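Long-range contact in polysaccharide deacetylase (Streptococcus pyogenes, PDB 6DQ3), which removes N-acetyl groups from the cell wall linkage unit of streptococcal rhamnopolysaccharides, as a zinc-dependent deacetylase of the carbohydrate esterase 4 family: residues A[28-32]-A[214-218]. Residues are numbered along the deposited sequence; the frame is centred on the assembly and turned at random.
Sequences ANLIV and RILPN
Asn29 meets Pro217 through its backbone: the carbonyl atom Asn29 O lies 3.5 Å from Pro217 CG, at the puckered corner of the proline ring. The Asn29 side chain turns back on its own chain instead, closing an Asx turn in which Ile31 N donates to Asn29 OD1 at 3.1 Å. That bond is nearly straight at the hydrogen (169°), although the donor sits 38° out of the carbonyl plane, and it closes the turn across residues 29-31, the same residues whose backbone lies against the proline. Leu30 follows, its CA resting 3.5 Å from Pro217 CG, while its side chain passes alongside the ring more loosely, with Leu30 CD2 4.2 Å from Pro217 CD. Residues 28-32 lie in the loop between strand 8-14 and helix 34-46, and residues 214-218 lead from the last residue of strand 210-214 towards helix 221-228; the two strands are parallel neighbours in the sheet of this polysaccharide deacetylase domain. No hydrogen bond links the segments, so the contact rests on van der Waals packing. At Ile31 backbone and side chain part ways: the carbonyl atom Ile31 O is 3.5 Å from Pro217 CB, whereas the Ile31 CB points away from residues 214-218, and the side chain touches His18 and Glu24, both ligands of a bound zinc ion, with an acetate ion also close by. Val32 ends the segment in a buried position. Val32 CG2, set anti to the carbonyl carbon, lies 3.8 Å from Ile215 CG2, the two branched side chains crossing at a slant. Backbone hydrogen bonds between Val32 and Ala16 and between Ile215 and Met13 tie both residues to the end of strand 8-14 and the loop that follows it.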
loop_
_atom_site.group_PDB
_atom_site.type_symbol
_atom_site.label_atom_id
_atom_site.label_comp_id
_atom_site.label_asym_id
_atom_site.label_seq_id
_atom_site.Cartn_x
_atom_site.Cartn_y
_atom_site.Cartn_z
ATOM N N ALA A 28 -15.900 14.599 -10.886
ATOM C CA ALA A 28 -14.474 14.382 -10.696
ATOM C C ALA A 28 -14.236 13.456 -9.510
ATOM O O ALA A 28 -14.863 13.592 -8.455
ATOM C CB ALA A 28 -13.757 15.715 -10.480
ATOM N N ASN A 29 -13.329 12.505 -9.694
ATOM C CA ASN A 29 -13.035 11.514 -8.669
ATOM C C ASN A 29 -11.550 11.188 -8.754
ATOM O O ASN A 29 -10.774 11.940 -9.350
ATOM C CB ASN A 29 -13.945 10.290 -8.853
ATOM C CG ASN A 29 -13.780 9.644 -10.211
ATOM O OD1 ASN A 29 -12.660 9.414 -10.666
ATOM N ND2 ASN A 29 -14.895 9.361 -10.874
ATOM N N LEU A 30 -11.148 10.060 -8.158
ATOM C CA LEU A 30 -9.739 9.708 -8.046
ATOM C C LEU A 30 -9.428 8.338 -8.638
ATOM O O LEU A 30 -8.411 7.732 -8.288
ATOM C CB LEU A 30 -9.310 9.758 -6.580
ATOM C CG LEU A 30 -9.570 11.088 -5.871
ATOM C CD1 LEU A 30 -9.462 10.941 -4.360
ATOM C CD2 LEU A 30 -8.605 12.161 -6.363
ATOM N N ILE A 31 -10.273 7.843 -9.531
ATOM C CA ILE A 31 -10.029 6.549 -10.156
ATOM C C ILE A 31 -9.011 6.723 -11.273
ATOM O O ILE A 31 -9.151 7.606 -12.130
ATOM C CB ILE A 31 -11.329 5.939 -10.694
ATOM C CG1 ILE A 31 -12.351 5.758 -9.575
ATOM C CG2 ILE A 31 -11.028 4.589 -11.352
ATOM C CD1 ILE A 31 -13.749 5.416 -10.075
ATOM N N VAL A 32 -7.989 5.875 -11.275
ATOM C CA VAL A 32 -6.971 5.894 -12.318
ATOM C C VAL A 32 -7.407 4.981 -13.451
ATOM O O VAL A 32 -7.822 3.839 -13.218
ATOM C CB VAL A 32 -5.604 5.460 -11.765
ATOM C CG1 VAL A 32 -4.602 5.353 -12.910
ATOM C CG2 VAL A 32 -5.138 6.432 -10.701
ATOM N N ARG A 214 0.422 10.438 -3.313
ATOM C CA ARG A 214 -0.910 10.130 -3.815
ATOM C C ARG A 214 -0.899 10.161 -5.338
ATOM O O ARG A 214 -0.417 11.123 -5.948
ATOM C CB ARG A 214 -1.942 11.120 -3.274
ATOM C CG ARG A 214 -3.374 10.799 -3.711
ATOM C CD ARG A 214 -4.383 11.840 -3.245
ATOM N NE ARG A 214 -4.520 11.902 -1.791
ATOM C CZ ARG A 214 -5.234 11.047 -1.065
ATOM N NH1 ARG A 214 -5.872 10.041 -1.647
ATOM N NH2 ARG A 214 -5.302 11.192 0.252
ATOM N N ILE A 215 -1.426 9.106 -5.951
ATOM C CA ILE A 215 -1.526 9.037 -7.406
ATOM C C ILE A 215 -2.793 9.764 -7.836
ATOM O O ILE A 215 -3.905 9.360 -7.481
ATOM C CB ILE A 215 -1.530 7.581 -7.894
ATOM C CG1 ILE A 215 -0.255 6.865 -7.449
ATOM C CG2 ILE A 215 -1.688 7.540 -9.410
ATOM C CD1 ILE A 215 1.028 7.482 -7.968
ATOM N N LEU A 216 -2.629 10.837 -8.572
ATOM C CA LEU A 216 -3.761 11.581 -9.098
ATOM C C LEU A 216 -4.165 11.020 -10.459
ATOM O O LEU A 216 -3.324 10.483 -11.187
ATOM C CB LEU A 216 -3.402 13.055 -9.237
ATOM C CG LEU A 216 -2.954 13.742 -7.944
ATOM C CD1 LEU A 216 -2.372 15.114 -8.231
ATOM C CD2 LEU A 216 -4.125 13.844 -6.977
ATOM N N PRO A 217 -5.446 11.104 -10.831
ATOM C CA PRO A 217 -5.840 10.574 -12.151
ATOM C C PRO A 217 -5.293 11.385 -13.310
ATOM O O PRO A 217 -5.155 10.847 -14.417
ATOM C CB PRO A 217 -7.376 10.613 -12.117
ATOM C CG PRO A 217 -7.742 10.747 -10.675
ATOM C CD PRO A 217 -6.611 11.503 -10.021
ATOM N N ASN A 218 -4.993 12.665 -13.099
ATOM C CA ASN A 218 -4.434 13.522 -14.138
ATOM C C ASN A 218 -2.922 13.381 -14.266
ATOM O O ASN A 218 -2.308 14.141 -15.021
ATOM C CB ASN A 218 -4.796 14.988 -13.859
ATOM C CG ASN A 218 -4.324 15.467 -12.487
ATOM O OD1 ASN A 218 -3.294 15.027 -11.976
ATOM N ND2 ASN A 218 -5.084 16.378 -11.887
#